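PDB 2O3L: cytoplasmic protein from Bacillus cereus, which is of unknown function, a small all-helical cytoplasmic protein of the DUF1048 family whose helices wind into a left-handed superhelix. Local coordinates for residues K4-R9 against I42-I47; A12-Y17 against A52-G57. One frame throughout, in Å; residues are numbered along the deposited sequence. Where two conformers were deposited one is given.

Contact 1 of 2, residues K4-R9 against I42-I47; sequences KMMMAR and IQYELI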
ATOM      1  N   LYS A   4      -1.242   0.629  14.410  1.00 38.45           N
ATOM      2  CA  LYS A   4      -0.338   1.733  14.749  1.00 40.82           C
ATOM      3  C   LYS A   4       1.103   1.411  14.329  1.00 38.87           C
ATOM      4  O   LYS A   4       1.816   2.254  13.784  1.00 37.16           O
ATOM      5  CB  LYS A   4      -0.408   2.068  16.230  1.00 39.77           C
ATOM      6  CG  LYS A   4      -0.481   3.555  16.515  1.00 48.85           C
ATOM      7  CD  LYS A   4      -0.802   3.829  17.997  1.00 48.81           C
ATOM      8  CE  LYS A   4      -1.217   5.287  18.233  1.00 57.73           C
HETATM    9  N   MSE A   5       1.500   0.171  14.569  1.00 38.15           N
HETATM   10  CA  MSE A   5       2.826  -0.318  14.243  1.00 39.51           C
HETATM   11  C   MSE A   5       3.062  -0.256  12.741  1.00 39.12           C
HETATM   12  O   MSE A   5       4.152   0.071  12.285  1.00 37.26           O
HETATM   13  CB  MSE A   5       2.925  -1.743  14.765  1.00 40.78           C
HETATM   14  CG  MSE A   5       4.273  -2.399  14.625  1.00 57.86           C
HETATM   15 SE   MSE A   5       4.242  -3.770  13.191  0.70 88.10          SE
HETATM   16  CE  MSE A   5       4.426  -5.346  14.456  1.00 71.74           C
HETATM   17  N   MSE A   6       2.036  -0.585  11.971  1.00 37.12           N
HETATM   18  CA  MSE A   6       2.141  -0.606  10.540  1.00 39.13           C
HETATM   19  C   MSE A   6       2.220   0.832  10.028  1.00 39.84           C
HETATM   20  O   MSE A   6       2.971   1.105   9.109  1.00 38.79           O
HETATM   21  CB  MSE A   6       0.953  -1.365   9.915  1.00 39.27           C
HETATM   22  CG  MSE A   6       0.986  -2.882  10.202  1.00 43.91           C
HETATM   23 SE   MSE A   6       2.353  -3.801   9.103  0.70 51.73          SE
HETATM   24  CE  MSE A   6       2.146  -5.625   9.719  1.00 55.00           C
HETATM   25  N   MSE A   7       1.463   1.749  10.632  1.00 39.05           N
HETATM   26  CA  MSE A   7       1.550   3.160  10.230  1.00 40.02           C
HETATM   27  C   MSE A   7       2.920   3.766  10.633  1.00 41.29           C
HETATM   28  O   MSE A   7       3.473   4.586   9.918  1.00 39.89           O
HETATM   29  CB  MSE A   7       0.397   3.969  10.805  1.00 41.28           C
HETATM   30  CG  MSE A   7      -0.967   3.528  10.308  1.00 37.39           C
HETATM   31 SE   MSE A   7      -1.124   3.458   8.371  0.70 41.34          SE
HETATM   32  CE  MSE A   7      -0.913   1.394   8.173  1.00 45.99           C
ATOM     33  N   ALA A   8       3.495   3.298  11.736  1.00 40.09           N
ATOM     34  CA  ALA A   8       4.832   3.736  12.136  1.00 39.55           C
ATOM     35  C   ALA A   8       5.899   3.314  11.112  1.00 40.91           C
ATOM     36  O   ALA A   8       6.823   4.076  10.797  1.00 39.98           O
ATOM     37  CB  ALA A   8       5.165   3.183  13.492  1.00 41.57           C
ATOM     38  N   ARG A   9       5.764   2.102  10.584  1.00 39.30           N
ATOM     39  CA  ARG A   9       6.627   1.651   9.540  1.00 38.92           C
ATOM     40  C   ARG A   9       6.515   2.495   8.282  1.00 40.11           C
ATOM     41  O   ARG A   9       7.522   2.729   7.592  1.00 38.89           O
ATOM     42  CB  ARG A   9       6.356   0.189   9.255  1.00 39.68           C
ATOM     43  CG  ARG A   9       6.795  -0.656  10.456  1.00 44.76           C
ATOM     44  CD  ARG A   9       6.377  -2.107  10.391  1.00 44.38           C
ATOM     45  NE  ARG A   9       6.608  -2.642   9.063  1.00 49.77           N
ATOM     46  CZ  ARG A   9       6.444  -3.908   8.731  1.00 51.60           C
ATOM     47  NH1 ARG A   9       6.074  -4.807   9.644  1.00 61.75           N
ATOM     48  NH2 ARG A   9       6.693  -4.271   7.479  1.00 47.60           N
ATOM     49  N   ILE A  42      -4.104  -6.332   2.871  1.00 32.89           N
ATOM     50  CA  ILE A  42      -3.448  -5.993   1.612  1.00 39.36           C
ATOM     51  C   ILE A  42      -2.522  -4.812   1.829  1.00 37.71           C
ATOM     52  O   ILE A  42      -1.432  -4.760   1.281  1.00 38.14           O
ATOM     53  CB  ILE A  42      -4.470  -5.606   0.500  1.00 40.19           C
ATOM     54  CG1 ILE A  42      -5.366  -6.771   0.144  1.00 47.72           C
ATOM     55  CG2 ILE A  42      -3.750  -5.175  -0.759  1.00 50.26           C
ATOM     56  CD1 ILE A  42      -6.722  -6.348  -0.489  1.00 49.24           C
ATOM     57  N   GLN A  43      -2.956  -3.839   2.612  1.00 38.01           N
ATOM     58  CA  GLN A  43      -2.081  -2.711   2.925  1.00 38.84           C
ATOM     59  C   GLN A  43      -0.825  -3.140   3.718  1.00 37.78           C
ATOM     60  O   GLN A  43       0.266  -2.581   3.532  1.00 37.57           O
ATOM     61  CB  GLN A  43      -2.840  -1.650   3.702  1.00 39.75           C
ATOM     62  CG  GLN A  43      -3.888  -1.007   2.857  1.00 49.15           C
ATOM     63  CD  GLN A  43      -4.787  -0.090   3.648  1.00 46.91           C
ATOM     64  OE1 GLN A  43      -4.530   0.197   4.817  1.00 43.29           O
ATOM     65  NE2 GLN A  43      -5.849   0.375   3.005  1.00 64.61           N
ATOM     66  N   TYR A  44      -0.976  -4.131   4.585  1.00 35.03           N
ATOM     67  CA  TYR A  44       0.191  -4.618   5.324  1.00 36.98           C
ATOM     68  C   TYR A  44       1.183  -5.312   4.365  1.00 39.45           C
ATOM     69  O   TYR A  44       2.409  -5.113   4.484  1.00 37.92           O
ATOM     70  CB  TYR A  44      -0.192  -5.512   6.494  1.00 32.80           C
ATOM     71  CG  TYR A  44      -1.134  -4.846   7.529  1.00 35.10           C
ATOM     72  CD1 TYR A  44      -1.296  -3.443   7.583  1.00 41.12           C
ATOM     73  CD2 TYR A  44      -1.813  -5.604   8.461  1.00 40.37           C
ATOM     74  CE1 TYR A  44      -2.151  -2.857   8.523  1.00 45.24           C
ATOM     75  CE2 TYR A  44      -2.676  -5.030   9.397  1.00 39.59           C
ATOM     76  CZ  TYR A  44      -2.841  -3.653   9.423  1.00 43.70           C
ATOM     77  OH  TYR A  44      -3.695  -3.075  10.348  1.00 47.05           O
ATOM     78  N   GLU A  45       0.655  -6.089   3.420  1.00 38.32           N
ATOM     79  CA  GLU A  45       1.507  -6.694   2.420  1.00 40.54           C
ATOM     80  C   GLU A  45       2.210  -5.607   1.631  1.00 38.44           C
ATOM     81  O   GLU A  45       3.399  -5.720   1.309  1.00 38.94           O
ATOM     82  CB  GLU A  45       0.738  -7.637   1.494  1.00 38.70           C
ATOM     83  CG  GLU A  45       0.210  -8.869   2.176  1.00 40.43           C
ATOM     84  CD  GLU A  45       1.283  -9.878   2.597  1.00 31.82           C
ATOM     85  OE1 GLU A  45       2.505  -9.643   2.387  1.00 38.64           O
ATOM     86  OE2 GLU A  45       0.874 -10.928   3.109  1.00 33.90           O
ATOM     87  N   LEU A  46       1.481  -4.550   1.331  1.00 37.55           N
ATOM     88  CA  LEU A  46       2.051  -3.471   0.564  1.00 39.44           C
ATOM     89  C   LEU A  46       3.174  -2.750   1.336  1.00 41.35           C
ATOM     90  O   LEU A  46       4.176  -2.327   0.721  1.00 41.65           O
ATOM     91  CB  LEU A  46       0.992  -2.485   0.119  1.00 41.71           C
ATOM     92  CG  LEU A  46       1.490  -1.326  -0.768  1.00 49.00           C
ATOM     93  CD1 LEU A  46       1.814  -1.858  -2.160  1.00 46.49           C
ATOM     94  CD2 LEU A  46       0.405  -0.270  -0.841  1.00 49.84           C
ATOM     95  N   ILE A  47       3.038  -2.645   2.658  1.00 37.72           N
ATOM     96  CA  ILE A  47       4.079  -2.018   3.473  1.00 36.60           C
ATOM     97  C   ILE A  47       5.328  -2.911   3.500  1.00 39.25           C
ATOM     98  O   ILE A  47       6.445  -2.411   3.488  1.00 38.62           O
ATOM     99  CB  ILE A  47       3.565  -1.772   4.913  1.00 37.80           C
ATOM    100  CG1 ILE A  47       2.483  -0.676   4.871  1.00 44.86           C
ATOM    101  CG2 ILE A  47       4.691  -1.418   5.874  1.00 41.30           C
ATOM    102  CD1 ILE A  47       1.583  -0.639   6.088  1.00 47.23           C
TER
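Arg9 NH2 forms salt bridges with both Asp48, next to Ile47, and Glu51, about one turn further along helix 36-56, and it also lies 3.8 Å from Ile47 CG2. Two carboxylates thus hold one nitrogen, which should fix the rotation of the guanidinium group while Ile47 CG2 approaches it obliquely. Within helix 2-11 the selenium of Met6 sits over one face of the same group, displaced toward its rim.

Met6, a selenomethionine in this crystal, carries much of the apolar contact. Met6 CG stands 3.7 Å from the centroid of the Tyr44 ring, a CH-pi contact over the face. A bend at chi2 (-75°) carries SE and CE toward the CG/CB end of Tyr44, and Met6 SE lies 4.4 Å from the Tyr44 centroid, oblique to the normal, in a Met-aromatic contact. The two side chains cross at about a right angle. Helices 2-11 and 36-56 run in broadly the same direction here, their local axes 10.5 Å apart and inclined by 35°; this pairing lays the N-terminal helix obliquely alongside helix 36-56 of the all-helical superhelix. Beside Met6, Ile47 pushes CD1 between the two helices: Ile47 CD1 lies 3.9 Å from Met6 CB and 3.8 Å from CE of Met7, also a selenomethionine, whose doubly bent chain brings the methyl across. Met7 CE also comes to the edge of the Tyr44 ring, near its plane, 4.4 Å from Tyr44 CE1. Behind Ile47, Phe21 of helix 15-31 continues the apolar layer, while Glu2 and Tyr3 touch Tyr44.

Contact 2 of 2, residues A12-Y17 against A52-G57; sequences ALPEDY and AGAAEG. With GOL (glycerol), chain C.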
ATOM      1  N   ALA A  12       8.401   5.649   8.554  1.00 38.49           N
ATOM      2  CA  ALA A  12       9.854   5.511   8.567  1.00 39.43           C
ATOM      3  C   ALA A  12      10.350   5.462   7.131  1.00 39.11           C
ATOM      4  O   ALA A  12      11.509   5.565   6.888  1.00 38.83           O
ATOM      5  CB  ALA A  12      10.284   4.253   9.309  1.00 39.36           C
ATOM      6  N   LEU A  13       9.459   5.307   6.175  1.00 38.07           N
ATOM      7  CA  LEU A  13       9.855   5.307   4.773  1.00 39.29           C
ATOM      8  C   LEU A  13      10.141   6.714   4.261  1.00 38.53           C
ATOM      9  O   LEU A  13       9.726   7.712   4.882  1.00 38.48           O
ATOM     10  CB  LEU A  13       8.745   4.708   3.934  1.00 42.13           C
ATOM     11  CG  LEU A  13       8.308   3.266   4.260  1.00 41.36           C
ATOM     12  CD1 LEU A  13       7.043   2.928   3.501  1.00 48.99           C
ATOM     13  CD2 LEU A  13       9.399   2.269   3.946  1.00 50.58           C
ATOM     14  N   PRO A  14      10.862   6.816   3.129  1.00 40.17           N
ATOM     15  CA  PRO A  14      11.107   8.144   2.545  1.00 41.56           C
ATOM     16  C   PRO A  14       9.770   8.828   2.237  1.00 42.77           C
ATOM     17  O   PRO A  14       8.758   8.134   2.035  1.00 40.12           O
ATOM     18  CB  PRO A  14      11.874   7.822   1.267  1.00 41.61           C
ATOM     19  CG  PRO A  14      12.529   6.451   1.541  1.00 42.90           C
ATOM     20  CD  PRO A  14      11.529   5.734   2.368  1.00 42.51           C
ATOM     21  N   GLU A  15       9.774  10.157   2.211  1.00 38.28           N
ATOM     22  CA  GLU A  15       8.554  10.942   2.050  1.00 42.17           C
ATOM     23  C   GLU A  15       7.753  10.562   0.779  1.00 42.64           C
ATOM     24  O   GLU A  15       6.525  10.504   0.820  1.00 43.47           O
ATOM     25  CB  GLU A  15       8.845  12.466   2.081  1.00 40.98           C
ATOM     26  N   ASP A  16       8.431  10.280  -0.329  1.00 42.31           N
ATOM     27  CA  ASP A  16       7.695   9.933  -1.531  0.50 43.08           C
ATOM     28  C   ASP A  16       6.957   8.599  -1.380  1.00 42.95           C
ATOM     29  O   ASP A  16       5.830   8.465  -1.861  1.00 40.76           O
ATOM     30  CB  ASP A  16       8.543  10.009  -2.809  0.50 42.20           C
ATOM     31  CG  ASP A  16       9.807   9.163  -2.778  0.50 48.54           C
ATOM     32  OD1 ASP A  16      10.057   8.362  -1.847  0.50 46.34           O
ATOM     33  OD2 ASP A  16      10.575   9.313  -3.755  0.50 51.50           O
ATOM     34  N   TYR A  17       7.573   7.632  -0.689  1.00 41.09           N
ATOM     35  CA  TYR A  17       6.918   6.377  -0.366  1.00 39.81           C
ATOM     36  C   TYR A  17       5.698   6.625   0.528  1.00 38.87           C
ATOM     37  O   TYR A  17       4.646   5.984   0.381  1.00 40.29           O
ATOM     38  CB  TYR A  17       7.878   5.409   0.340  1.00 38.62           C
ATOM     39  CG  TYR A  17       8.689   4.520  -0.564  1.00 40.73           C
ATOM     40  CD1 TYR A  17       9.903   4.971  -1.134  1.00 41.34           C
ATOM     41  CD2 TYR A  17       8.269   3.202  -0.846  1.00 41.96           C
ATOM     42  CE1 TYR A  17      10.662   4.137  -1.977  1.00 36.69           C
ATOM     43  CE2 TYR A  17       9.017   2.352  -1.694  1.00 43.70           C
ATOM     44  CZ  TYR A  17      10.206   2.832  -2.250  1.00 45.19           C
ATOM     45  OH  TYR A  17      10.930   2.029  -3.057  1.00 43.02           O
ATOM     46  N   ALA A  52      10.809  -3.215   1.602  1.00 39.14           N
ATOM     47  CA  ALA A  52      11.881  -3.908   0.909  1.00 38.25           C
ATOM     48  C   ALA A  52      12.434  -3.045  -0.219  1.00 38.14           C
ATOM     49  O   ALA A  52      13.647  -2.901  -0.401  1.00 37.42           O
ATOM     50  CB  ALA A  52      11.387  -5.266   0.354  1.00 40.60           C
ATOM     51  N   GLY A  53      11.541  -2.519  -1.026  1.00 38.65           N
ATOM     52  CA  GLY A  53      11.949  -1.673  -2.128  1.00 40.84           C
ATOM     53  C   GLY A  53      12.777  -0.469  -1.687  1.00 41.68           C
ATOM     54  O   GLY A  53      13.799  -0.176  -2.306  1.00 37.78           O
ATOM     55  N   ALA A  54      12.349   0.215  -0.623  1.00 41.63           N
ATOM     56  CA  ALA A  54      13.133   1.341  -0.085  1.00 41.49           C
ATOM     57  C   ALA A  54      14.478   0.837   0.422  1.00 42.48           C
ATOM     58  O   ALA A  54      15.507   1.465   0.180  1.00 44.19           O
ATOM     59  CB  ALA A  54      12.391   2.051   1.015  1.00 43.65           C
ATOM     60  N   ALA A  55      14.487  -0.307   1.105  1.00 40.42           N
ATOM     61  CA  ALA A  55      15.751  -0.893   1.543  1.00 40.74           C
ATOM     62  C   ALA A  55      16.701  -1.228   0.394  1.00 41.11           C
ATOM     63  O   ALA A  55      17.889  -1.129   0.561  1.00 39.15           O
ATOM     64  CB  ALA A  55      15.533  -2.138   2.415  1.00 41.26           C
ATOM     65  N   GLU A  56      16.188  -1.626  -0.764  1.00 41.43           N
ATOM     66  CA  GLU A  56      17.029  -1.970  -1.914  1.00 39.50           C
ATOM     67  C   GLU A  56      17.420  -0.702  -2.678  1.00 39.12           C
ATOM     68  O   GLU A  56      18.223  -0.778  -3.574  1.00 39.59           O
ATOM     69  CB  GLU A  56      16.261  -2.884  -2.897  1.00 43.17           C
ATOM     70  CG  GLU A  56      15.943  -4.268  -2.361  1.00 44.63           C
ATOM     71  CD  GLU A  56      17.124  -5.182  -2.302  1.00 44.17           C
ATOM     72  OE1 GLU A  56      18.139  -4.934  -3.002  1.00 41.26           O
ATOM     73  OE2 GLU A  56      17.021  -6.173  -1.558  1.00 52.07           O
ATOM     74  N   GLY A  57      16.774   0.428  -2.373  1.00 39.11           N
ATOM     75  CA  GLY A  57      17.095   1.694  -2.982  1.00 38.94           C
ATOM     76  C   GLY A  57      16.294   2.009  -4.233  1.00 40.45           C
ATOM     77  O   GLY A  57      16.695   2.877  -5.026  1.00 36.08           O
TER
HETATM   78  C1  GOL C   2      14.071   7.145  -1.841  1.00 71.00           C
HETATM   79  O1  GOL C   2      12.720   7.180  -2.280  1.00 56.68           O
HETATM   80  C2  GOL C   2      14.899   5.952  -2.361  1.00 67.14           C
HETATM   81  O2  GOL C   2      14.724   5.813  -3.749  1.00 79.33           O
HETATM   82  C3  GOL C   2      14.594   4.617  -1.682  1.00 60.27           C
HETATM   83  O3  GOL C   2      15.451   4.387  -0.565  1.00 58.23           O
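Tyr17 chi1 of -88° and chi2 of 85° swing its ring out from the first turn of helix 15-31 and set one face against Ala54. The site joins two helix ends: Pro14 occupies the N-cap position of helix 15-31, and Gly57, with positive phi, closes helix 36-56 in a Schellman motif. Contacts converge on one methyl: Ala54 CB lies 4.1 Å from the centroid of the Tyr17 ring, close to the ring normal, as a CH-pi contact. Pro14 CD approaches Ala54 CB at 4.0 Å and Leu13 CD2 at 4.2 Å. Gly53, lacking a side chain, lets the phenol pass close to the backbone, with Tyr17 OH 3.4 Å from Gly53 C. The hydroxyl is equally near Ala54 N, but at an angle too poor for a hydrogen bond; its polar partner is the carbonyl O of Arg58, and Phe50 meets the ring edge-to-face. A glycerol, probably from the crystallisation liquor, spans the two segments: its O1, in plane at the Tyr17 ring edge, donates to Asp16 OD1 (2.9 Å, in one of two Asp16 conformers), and its O3 donates to Ala54 O at 3.0 Å, the same carbonyl oxygen that accepts Gly57 N at 3.0 Å.

Contacts 1 and 2 lie about 13 Å apart, centre to centre, and share helix 36-56: residues 42-47 sit near its middle, residues 52-57 at its C-terminal end. On the other side, contact 1 uses helix 2-11, and contact 2 uses the turn after it and the start of helix 15-31. The four segments alternate along the chain, in the order 4-9, 12-17, 42-47, 52-57, so the two successive N-terminal segments meet the long helix in the same order. Helix 36-56 thereby packs against the first helix along its side and the beginning of the second near its own end, so one long helix contacts both of the first two helices of the fold.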